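Local coordinates for protein putative ATPase Rv3679 (Mycobacterium tuberculosis H37Rv, PDB 6BS3) that forms one subunit of the heterodimeric BagAB ATPase, which hydrolyses ATP and is required for resistance to nitric oxide and to elevated glycerol, at residues A97-L100 with E101-M105; K142-V145 with V146-D149; K197-S201 with N202-I206; E213-P216 with V217-T220. One frame throughout, in Å; residues are numbered along the deposited sequence.

Contact 1: A97-L100 with E101-M105; sequences AAFL and EYLDM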
loop_
_atom_site.group_PDB
_atom_site.type_symbol
_atom_site.label_atom_id
_atom_site.label_comp_id
_atom_site.label_asym_id
_atom_site.label_seq_id
_atom_site.Cartn_x
_atom_site.Cartn_y
_atom_site.Cartn_z
ATOM N N ALA A 97 1.957 -0.350 -25.763
ATOM C CA ALA A 97 2.860 -0.907 -26.783
ATOM C C ALA A 97 2.697 -2.433 -26.903
ATOM O O ALA A 97 2.772 -2.951 -28.018
ATOM C CB ALA A 97 4.308 -0.539 -26.477
ATOM N N ALA A 98 2.417 -3.141 -25.772
ATOM C CA ALA A 98 2.170 -4.603 -25.766
ATOM C C ALA A 98 0.865 -4.937 -26.508
ATOM O O ALA A 98 0.809 -5.939 -27.216
ATOM C CB ALA A 98 2.145 -5.155 -24.339
ATOM N N PHE A 99 -0.161 -4.079 -26.384
ATOM C CA PHE A 99 -1.436 -4.256 -27.092
ATOM C C PHE A 99 -1.267 -4.099 -28.625
ATOM O O PHE A 99 -1.822 -4.905 -29.372
ATOM C CB PHE A 99 -2.539 -3.335 -26.519
ATOM C CG PHE A 99 -3.910 -3.515 -27.139
ATOM C CD1 PHE A 99 -4.466 -4.780 -27.289
ATOM C CD2 PHE A 99 -4.645 -2.419 -27.573
ATOM C CE1 PHE A 99 -5.720 -4.944 -27.885
ATOM C CE2 PHE A 99 -5.911 -2.583 -28.142
ATOM C CZ PHE A 99 -6.444 -3.843 -28.288
ATOM N N LEU A 100 -0.453 -3.107 -29.075
ATOM C CA LEU A 100 -0.136 -2.876 -30.498
ATOM C C LEU A 100 0.674 -4.039 -31.081
ATOM O O LEU A 100 0.430 -4.447 -32.213
ATOM C CB LEU A 100 0.630 -1.552 -30.715
ATOM C CG LEU A 100 0.002 -0.244 -30.230
ATOM C CD1 LEU A 100 0.866 0.926 -30.615
ATOM C CD2 LEU A 100 -1.350 -0.031 -30.814
ATOM N N GLU A 101 1.627 -4.567 -30.298
ATOM C CA GLU A 101 2.465 -5.721 -30.631
ATOM C C GLU A 101 1.561 -6.943 -30.897
ATOM O O GLU A 101 1.772 -7.679 -31.851
ATOM C CB GLU A 101 3.362 -6.020 -29.421
ATOM C CG GLU A 101 4.855 -6.123 -29.670
ATOM C CD GLU A 101 5.694 -6.251 -28.408
ATOM O OE1 GLU A 101 5.179 -6.728 -27.364
ATOM O OE2 GLU A 101 6.885 -5.867 -28.472
ATOM N N TYR A 102 0.544 -7.132 -30.040
ATOM C CA TYR A 102 -0.434 -8.215 -30.076
ATOM C C TYR A 102 -1.335 -8.084 -31.301
ATOM O O TYR A 102 -1.461 -9.051 -32.045
ATOM C CB TYR A 102 -1.222 -8.184 -28.759
ATOM C CG TYR A 102 -2.406 -9.110 -28.620
ATOM C CD1 TYR A 102 -2.278 -10.340 -27.983
ATOM C CD2 TYR A 102 -3.688 -8.681 -28.945
ATOM C CE1 TYR A 102 -3.385 -11.159 -27.755
ATOM C CE2 TYR A 102 -4.800 -9.492 -28.731
ATOM C CZ TYR A 102 -4.644 -10.730 -28.134
ATOM O OH TYR A 102 -5.741 -11.528 -27.913
ATOM N N LEU A 103 -1.930 -6.892 -31.531
ATOM C CA LEU A 103 -2.786 -6.619 -32.689
ATOM C C LEU A 103 -2.055 -6.897 -33.997
ATOM O O LEU A 103 -2.617 -7.528 -34.892
ATOM C CB LEU A 103 -3.279 -5.164 -32.679
ATOM C CG LEU A 103 -4.487 -4.843 -31.811
ATOM C CD1 LEU A 103 -4.652 -3.354 -31.676
ATOM C CD2 LEU A 103 -5.752 -5.418 -32.395
ATOM N N ASP A 104 -0.793 -6.458 -34.088
ATOM C CA ASP A 104 0.037 -6.642 -35.272
ATOM C C ASP A 104 0.509 -8.091 -35.474
ATOM O O ASP A 104 0.409 -8.591 -36.588
ATOM C CB ASP A 104 1.218 -5.654 -35.272
ATOM C CG ASP A 104 2.069 -5.671 -36.528
ATOM O OD1 ASP A 104 1.501 -5.503 -37.642
ATOM O OD2 ASP A 104 3.303 -5.839 -36.403
ATOM N N MET A 105 1.010 -8.761 -34.421
ATOM C CA MET A 105 1.517 -10.134 -34.534
ATOM C C MET A 105 0.415 -11.199 -34.682
ATOM O O MET A 105 0.596 -12.143 -35.449
ATOM C CB MET A 105 2.461 -10.466 -33.355
ATOM C CG MET A 105 3.382 -11.665 -33.592
ATOM S SD MET A 105 4.731 -11.348 -34.777
ATOM C CE MET A 105 5.534 -12.985 -34.835
HETATM O O HOH W 1 2.445 -8.105 -26.829
#

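Contact 2: K142-V145 with V146-D149; sequences KETV and VRLD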
loop_
_atom_site.group_PDB
_atom_site.type_symbol
_atom_site.label_atom_id
_atom_site.label_comp_id
_atom_site.label_asym_id
_atom_site.label_seq_id
_atom_site.Cartn_x
_atom_site.Cartn_y
_atom_site.Cartn_z
ATOM N N LYS A 142 5.666 -14.942 -20.274
ATOM C CA LYS A 142 5.922 -16.265 -20.835
ATOM C C LYS A 142 6.925 -16.214 -22.014
ATOM O O LYS A 142 7.772 -17.099 -22.130
ATOM C CB LYS A 142 4.596 -16.924 -21.238
ATOM C CG LYS A 142 4.718 -18.383 -21.684
ATOM C CD LYS A 142 4.453 -18.504 -23.156
ATOM C CE LYS A 142 4.512 -19.927 -23.639
ATOM N NZ LYS A 142 4.373 -19.976 -25.115
ATOM N N GLU A 143 6.818 -15.192 -22.873
ATOM C CA GLU A 143 7.699 -14.996 -24.031
ATOM C C GLU A 143 9.161 -14.782 -23.575
ATOM O O GLU A 143 10.065 -15.293 -24.226
ATOM C CB GLU A 143 7.192 -13.823 -24.911
ATOM C CG GLU A 143 7.941 -13.619 -26.234
ATOM C CD GLU A 143 9.271 -12.881 -26.156
ATOM O OE1 GLU A 143 9.394 -11.953 -25.322
ATOM O OE2 GLU A 143 10.193 -13.236 -26.926
ATOM N N THR A 144 9.388 -14.053 -22.456
ATOM C CA THR A 144 10.743 -13.805 -21.939
ATOM C C THR A 144 11.368 -15.064 -21.345
ATOM O O THR A 144 12.580 -15.247 -21.455
ATOM C CB THR A 144 10.771 -12.620 -20.959
ATOM O OG1 THR A 144 10.138 -12.995 -19.735
ATOM C CG2 THR A 144 10.146 -11.340 -21.544
ATOM N N VAL A 145 10.534 -15.926 -20.722
ATOM C CA VAL A 145 10.896 -17.196 -20.079
ATOM C C VAL A 145 11.337 -18.259 -21.102
ATOM O O VAL A 145 12.328 -18.938 -20.866
ATOM C CB VAL A 145 9.726 -17.738 -19.198
ATOM C CG1 VAL A 145 10.025 -19.137 -18.631
ATOM C CG2 VAL A 145 9.341 -16.766 -18.084
ATOM N N VAL A 146 10.554 -18.453 -22.189
ATOM C CA VAL A 146 10.775 -19.505 -23.194
ATOM C C VAL A 146 11.700 -19.070 -24.338
ATOM O O VAL A 146 12.045 -19.920 -25.168
ATOM C CB VAL A 146 9.442 -20.119 -23.734
ATOM C CG1 VAL A 146 8.510 -20.531 -22.591
ATOM C CG2 VAL A 146 8.726 -19.177 -24.702
ATOM N N ARG A 147 12.108 -17.772 -24.392
ATOM C CA ARG A 147 12.990 -17.279 -25.462
ATOM C C ARG A 147 14.359 -17.987 -25.517
ATOM O O ARG A 147 15.074 -18.059 -24.513
ATOM C CB ARG A 147 13.169 -15.753 -25.425
ATOM C CG ARG A 147 13.716 -15.197 -26.753
ATOM C CD ARG A 147 14.041 -13.722 -26.707
ATOM N NE ARG A 147 12.955 -12.920 -26.134
ATOM C CZ ARG A 147 13.133 -11.899 -25.305
ATOM N NH1 ARG A 147 14.357 -11.541 -24.934
ATOM N NH2 ARG A 147 12.092 -11.234 -24.831
ATOM N N LEU A 148 14.703 -18.488 -26.710
ATOM C CA LEU A 148 15.962 -19.178 -26.987
ATOM C C LEU A 148 16.881 -18.343 -27.876
ATOM O O LEU A 148 16.408 -17.541 -28.677
ATOM C CB LEU A 148 15.707 -20.564 -27.623
ATOM C CG LEU A 148 14.789 -21.544 -26.849
ATOM C CD1 LEU A 148 14.500 -22.789 -27.683
ATOM C CD2 LEU A 148 15.377 -21.931 -25.483
ATOM N N ASP A 149 18.203 -18.521 -27.718
ATOM C CA ASP A 149 19.205 -17.829 -28.530
ATOM C C ASP A 149 19.488 -18.603 -29.846
ATOM O O ASP A 149 18.694 -19.466 -30.231
ATOM C CB ASP A 149 20.490 -17.516 -27.714
ATOM C CG ASP A 149 21.224 -18.685 -27.061
ATOM O OD1 ASP A 149 21.105 -19.830 -27.565
ATOM O OD2 ASP A 149 21.935 -18.449 -26.057
HETATM O O HOH W 2 14.895 -16.839 -22.010
#

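Contact 3: K197-S201 with N202-I206; sequences KLLHS and NQTAI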
loop_
_atom_site.group_PDB
_atom_site.type_symbol
_atom_site.label_atom_id
_atom_site.label_comp_id
_atom_site.label_asym_id
_atom_site.label_seq_id
_atom_site.Cartn_x
_atom_site.Cartn_y
_atom_site.Cartn_z
ATOM N N LYS A 197 0.283 -23.888 -18.532
ATOM C CA LYS A 197 1.258 -24.971 -18.348
ATOM C C LYS A 197 2.501 -24.456 -17.636
ATOM O O LYS A 197 2.963 -25.102 -16.701
ATOM C CB LYS A 197 1.649 -25.595 -19.698
ATOM C CG LYS A 197 0.939 -26.898 -19.996
ATOM C CD LYS A 197 1.093 -27.299 -21.461
ATOM C CE LYS A 197 -0.170 -27.044 -22.253
ATOM N NZ LYS A 197 0.054 -27.129 -23.721
ATOM N N LEU A 198 3.039 -23.289 -18.081
ATOM C CA LEU A 198 4.220 -22.672 -17.483
ATOM C C LEU A 198 3.963 -22.308 -16.024
ATOM O O LEU A 198 4.744 -22.714 -15.163
ATOM C CB LEU A 198 4.715 -21.452 -18.292
ATOM C CG LEU A 198 5.838 -20.602 -17.637
ATOM C CD1 LEU A 198 7.124 -21.400 -17.456
ATOM C CD2 LEU A 198 6.133 -19.371 -18.438
ATOM N N LEU A 199 2.862 -21.572 -15.751
ATOM C CA LEU A 199 2.492 -21.115 -14.399
ATOM C C LEU A 199 2.316 -22.233 -13.384
ATOM O O LEU A 199 2.756 -22.081 -12.255
ATOM C CB LEU A 199 1.247 -20.222 -14.412
ATOM C CG LEU A 199 1.379 -18.878 -15.124
ATOM C CD1 LEU A 199 0.025 -18.197 -15.240
ATOM C CD2 LEU A 199 2.430 -17.975 -14.444
ATOM N N HIS A 200 1.718 -23.357 -13.800
ATOM C CA HIS A 200 1.443 -24.526 -12.954
ATOM C C HIS A 200 2.641 -25.511 -12.812
ATOM O O HIS A 200 2.602 -26.383 -11.947
ATOM C CB HIS A 200 0.159 -25.244 -13.439
ATOM C CG HIS A 200 -1.060 -24.442 -13.114
ATOM N ND1 HIS A 200 -1.443 -23.356 -13.898
ATOM C CD2 HIS A 200 -1.885 -24.515 -12.045
ATOM C CE1 HIS A 200 -2.489 -22.821 -13.292
ATOM N NE2 HIS A 200 -2.794 -23.482 -12.174
ATOM N N SER A 201 3.727 -25.314 -13.580
ATOM C CA SER A 201 4.896 -26.192 -13.529
ATOM C C SER A 201 5.911 -25.853 -12.426
ATOM O O SER A 201 5.792 -24.832 -11.741
ATOM C CB SER A 201 5.591 -26.235 -14.889
ATOM O OG SER A 201 6.365 -25.065 -15.088
ATOM N N ASN A 202 6.939 -26.726 -12.308
ATOM C CA ASN A 202 8.099 -26.631 -11.423
ATOM C C ASN A 202 9.105 -25.578 -11.938
ATOM O O ASN A 202 10.139 -25.367 -11.310
ATOM C CB ASN A 202 8.767 -28.025 -11.238
ATOM C CG ASN A 202 9.427 -28.667 -12.460
ATOM O OD1 ASN A 202 9.693 -28.049 -13.505
ATOM N ND2 ASN A 202 9.736 -29.949 -12.337
ATOM N N GLN A 203 8.797 -24.928 -13.086
ATOM C CA GLN A 203 9.590 -23.843 -13.694
ATOM C C GLN A 203 9.179 -22.494 -13.093
ATOM O O GLN A 203 9.826 -21.483 -13.358
ATOM C CB GLN A 203 9.352 -23.794 -15.214
ATOM C CG GLN A 203 9.854 -25.011 -15.972
ATOM C CD GLN A 203 11.316 -24.886 -16.275
ATOM O OE1 GLN A 203 12.177 -25.212 -15.447
ATOM N NE2 GLN A 203 11.616 -24.394 -17.470
ATOM N N THR A 204 8.087 -22.478 -12.307
ATOM C CA THR A 204 7.531 -21.278 -11.678
ATOM C C THR A 204 7.503 -21.418 -10.151
ATOM O O THR A 204 7.417 -22.535 -9.628
ATOM C CB THR A 204 6.113 -20.993 -12.283
ATOM O OG1 THR A 204 6.203 -20.960 -13.705
ATOM C CG2 THR A 204 5.483 -19.682 -11.798
ATOM N N ALA A 205 7.572 -20.273 -9.445
ATOM C CA ALA A 205 7.441 -20.152 -7.984
ATOM C C ALA A 205 6.966 -18.751 -7.661
ATOM O O ALA A 205 7.475 -17.783 -8.217
ATOM C CB ALA A 205 8.766 -20.430 -7.270
ATOM N N ILE A 206 5.994 -18.651 -6.754
ATOM C CA ILE A 206 5.437 -17.387 -6.262
ATOM C C ILE A 206 5.972 -17.167 -4.838
ATOM O O ILE A 206 5.713 -17.983 -3.953
ATOM C CB ILE A 206 3.884 -17.366 -6.312
ATOM C CG1 ILE A 206 3.370 -17.563 -7.756
ATOM C CG2 ILE A 206 3.312 -16.073 -5.696
ATOM C CD1 ILE A 206 2.178 -18.433 -7.921
#

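Contact 4: E213-P216 with V217-T220; sequences EALP and VQET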
loop_
_atom_site.group_PDB
_atom_site.type_symbol
_atom_site.label_atom_id
_atom_site.label_comp_id
_atom_site.label_asym_id
_atom_site.label_seq_id
_atom_site.Cartn_x
_atom_site.Cartn_y
_atom_site.Cartn_z
ATOM N N GLU A 213 3.537 -7.461 10.658
ATOM C CA GLU A 213 2.372 -6.606 10.923
ATOM C C GLU A 213 1.146 -7.408 10.537
ATOM O O GLU A 213 1.224 -8.234 9.638
ATOM C CB GLU A 213 2.461 -5.308 10.105
ATOM C CG GLU A 213 3.594 -4.405 10.563
ATOM C CD GLU A 213 3.947 -3.235 9.668
ATOM O OE1 GLU A 213 3.116 -2.843 8.817
ATOM O OE2 GLU A 213 5.070 -2.704 9.831
ATOM N N ALA A 214 0.043 -7.195 11.233
ATOM C CA ALA A 214 -1.220 -7.945 11.114
ATOM C C ALA A 214 -1.767 -8.106 9.689
ATOM O O ALA A 214 -1.995 -9.237 9.264
ATOM C CB ALA A 214 -2.284 -7.329 12.017
ATOM N N LEU A 215 -1.978 -6.988 8.968
ATOM C CA LEU A 215 -2.539 -6.985 7.617
ATOM C C LEU A 215 -1.613 -7.642 6.574
ATOM O O LEU A 215 -2.117 -8.509 5.856
ATOM C CB LEU A 215 -2.997 -5.583 7.184
ATOM C CG LEU A 215 -4.146 -4.946 7.982
ATOM C CD1 LEU A 215 -4.449 -3.561 7.448
ATOM C CD2 LEU A 215 -5.420 -5.799 7.940
ATOM N N PRO A 216 -0.281 -7.329 6.487
ATOM C CA PRO A 216 0.574 -8.027 5.506
ATOM C C PRO A 216 0.619 -9.546 5.710
ATOM O O PRO A 216 0.618 -10.289 4.732
ATOM C CB PRO A 216 1.944 -7.375 5.708
ATOM C CG PRO A 216 1.652 -6.045 6.292
ATOM C CD PRO A 216 0.499 -6.294 7.203
ATOM N N VAL A 217 0.593 -10.006 6.971
ATOM C CA VAL A 217 0.582 -11.428 7.328
ATOM C C VAL A 217 -0.770 -12.090 6.944
ATOM O O VAL A 217 -0.775 -13.163 6.331
ATOM C CB VAL A 217 1.001 -11.652 8.798
ATOM C CG1 VAL A 217 0.548 -13.015 9.312
ATOM C CG2 VAL A 217 2.511 -11.511 8.941
ATOM N N GLN A 218 -1.889 -11.421 7.237
ATOM C CA GLN A 218 -3.231 -11.901 6.896
ATOM C C GLN A 218 -3.387 -12.100 5.380
ATOM O O GLN A 218 -3.948 -13.108 4.947
ATOM C CB GLN A 218 -4.276 -10.902 7.400
ATOM C CG GLN A 218 -5.733 -11.389 7.330
ATOM C CD GLN A 218 -6.708 -10.354 7.848
ATOM O OE1 GLN A 218 -6.522 -9.750 8.918
ATOM N NE2 GLN A 218 -7.773 -10.130 7.100
ATOM N N GLU A 219 -2.904 -11.131 4.586
ATOM C CA GLU A 219 -2.979 -11.148 3.129
ATOM C C GLU A 219 -2.108 -12.228 2.534
ATOM O O GLU A 219 -2.511 -12.833 1.546
ATOM C CB GLU A 219 -2.637 -9.782 2.550
ATOM C CG GLU A 219 -3.698 -8.733 2.827
ATOM C CD GLU A 219 -3.755 -7.608 1.814
ATOM O OE1 GLU A 219 -3.024 -7.665 0.798
ATOM O OE2 GLU A 219 -4.536 -6.659 2.040
ATOM N N THR A 220 -0.926 -12.470 3.138
ATOM C CA THR A 220 0.022 -13.522 2.768
ATOM C C THR A 220 -0.678 -14.889 2.928
ATOM O O THR A 220 -0.634 -15.703 2.003
ATOM C CB THR A 220 1.321 -13.415 3.609
ATOM O OG1 THR A 220 1.960 -12.185 3.310
ATOM C CG2 THR A 220 2.310 -14.543 3.326
#

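Contact 1: A97-L100 with E101-M105
F99 and L103 sit one turn apart on helix 95-107, joined by the bond from L103 N to F99 O at 2.9 Å. The same i to i+4 pattern ties E101 to A97, Y102 to A98 and D104 to L100, so the backbone is regular alpha helix. F99 has CG anti to its own N (chi1 -176°), which lays the ring along the next turn. There CD1 of L103 rests over one ring face, 4.0 Å from the centroid and offset toward the rim, a CH-pi contact. Y102 CD2 meets F99 CD1 obliquely at 4.3 Å. The F99 ring also packs on V122 and A125 of helix 121-128 and on L132 and L136 of helix 130-146. F99, Y102 and L103 reach apolar side chains of the partner protein chain too. On the polar side a water donates to A98 O at 2.7 Å and to E101 OE1 at 3.1 Å. It bridges the backbone to a carboxylate that Y74 OH also holds. The arrangement is that of an amphipathic helix: F99, Y102 and L103, at i, i+3 and i+4, form the apolar face, covered by helices 121-128 and 130-146 and by the partner chain, while E101 and D104 lie exposed.

Contact 2: K142-V145 with V146-D149
E143 and R147 both send CG anti to the backbone N (chi1 -174° and -163°), and each chain then bends, E143 at chi2 and R147 at chi3. The two bends bring carboxylate and guanidinium edge to edge, their planes 22° apart. R147 grips side-on with two nitrogens. NH2 meets E143 OE1 at 2.8 Å on its syn lone pair, and NE meets OE2 at 2.9 Å, on the syn side but out of the carboxylate plane. Both bonds are nearly straight. T144 CA lies over one guanidinium face, and its CG2 is 3.8 Å from R147 NH2. The helix bonds weaken here. V146 N still bonds K142 O at 3.1 Å, but R147 N reaches E143 O only weakly, at 3.2 Å. A water then spans T144 O and R147 O, donating to both. V146 CG1 lies loosely by K142 CE, at 4.2 Å. The ion pair has further partners: E76 bridges to R147 NH2 and K140 to E143 OE1. Charges thus alternate through a small network. The paired bonds fix the rotation of both flat groups, and the basic neighbours would be expected to keep E143 ionised.

Contact 3: K197-S201 with N202-I206
T204 OG1 donates to L198 O at 2.7 Å, and this bond ties the first residue of strand 204-210 to the last turn of helix 188-200. The donor stands above the carbonyl plane, well away from the usual lone-pair direction. L198 O also accepts from S201 OG at 2.9 Å and from S201 N at 3.2 Å, so three donors grip one carbonyl oxygen. S201 OG is a relay: it accepts from Q203 N at 3.2 Å, an ST turn, and passes its own proton to L198 O. The T204 hydroxyl is put there by its first torsion (chi1 -53°), which sets OG1 anti to the carbonyl carbon and leaves CG2 on the side of L199. T204 CB lies 3.5 Å from L199 O. This is the close side: T204 and L199 are buried, and T204 packs on L23 and L25 of strand 23-28. L198 CD1 borders it, 4.0 Å from Q203 CB, and the two side chains cross at about a right angle. The outer side is looser. The turn bond from T204 N to S201 O is weak at 3.3 Å. N202 sits exposed at the corner, and the end of the Q203 side chain leads away from 197-201; Q203 also packs on R22. S201 to T204 form a type I beta turn. The whole is a tight helix-to-strand connection of the P-loop NTPase fold, feeding a strand that runs parallel to strand 23-28.

Contact 4: E213-P216 with V217-T220
V217 N bonds E213 O at 3.3 Å, and the bonds from Q218 to A214, E219 to L215 and T220 to P216 continue the i to i+4 ladder of a helix start. E213 holds the N-cap position of helix 214-229, the helix of a beta-alpha-beta unit between strands 204-210 and 234-242. P216 lies in the first turn. A proline there costs no bond, because the early N-H groups of a helix have no i-4 carbonyl to meet. V217 CG2 lies 3.6 Å from E213 O, alongside the cap carbonyl. On the outer side L215 CD2 approaches Q218 OE1 at 4.2 Å, and the Q218 amide is held by E222 through NE2. The extended E219 chain runs mainly across the helix axis, its CG 3.4 Å from L215 O. Its carboxylate makes a long, weak ion pair with K29. P216, V217 and T220 turn to the sheet and pack on T210, and P216 also touches T32. This places the helix start beside the nucleotide site: the P216 side chain is about 8 Å from G31, an ATP-binding residue, and about 9 Å from the bound ADP. P216 O takes two bonds from T220, one from N and one from OG1. OG1 is anti to the carbonyl carbon (chi1 -64°) and donates to P216 O at 2.7 Å, while T220 N reaches that oxygen from the opposite face of the carbonyl plane.

Overall arrangement
All four contacts are local and mix buried with exposed residues. Contact 1 lies farthest out, its centre about 27 Å from the centre of the chain; F99 and Y102 are buried under helices and the partner chain. Contact 2, in the C-terminal part of helix 130-146, is the ionic one. It touches contact 3: L198 packs on K142 and V145, joining helices 130-146 and 188-200. T204 in contact 3 and P216, V217 and T220 in contact 4 are buried against the sheet. E101, D104, V146, N202 and L215 lie exposed. Contacts 3 and 4 both use a threonine hydroxyl on a backbone carbonyl, across a turn or within a helix. Contact 4 alone lies beside the nucleotide; its Q218 also reaches the partner chain.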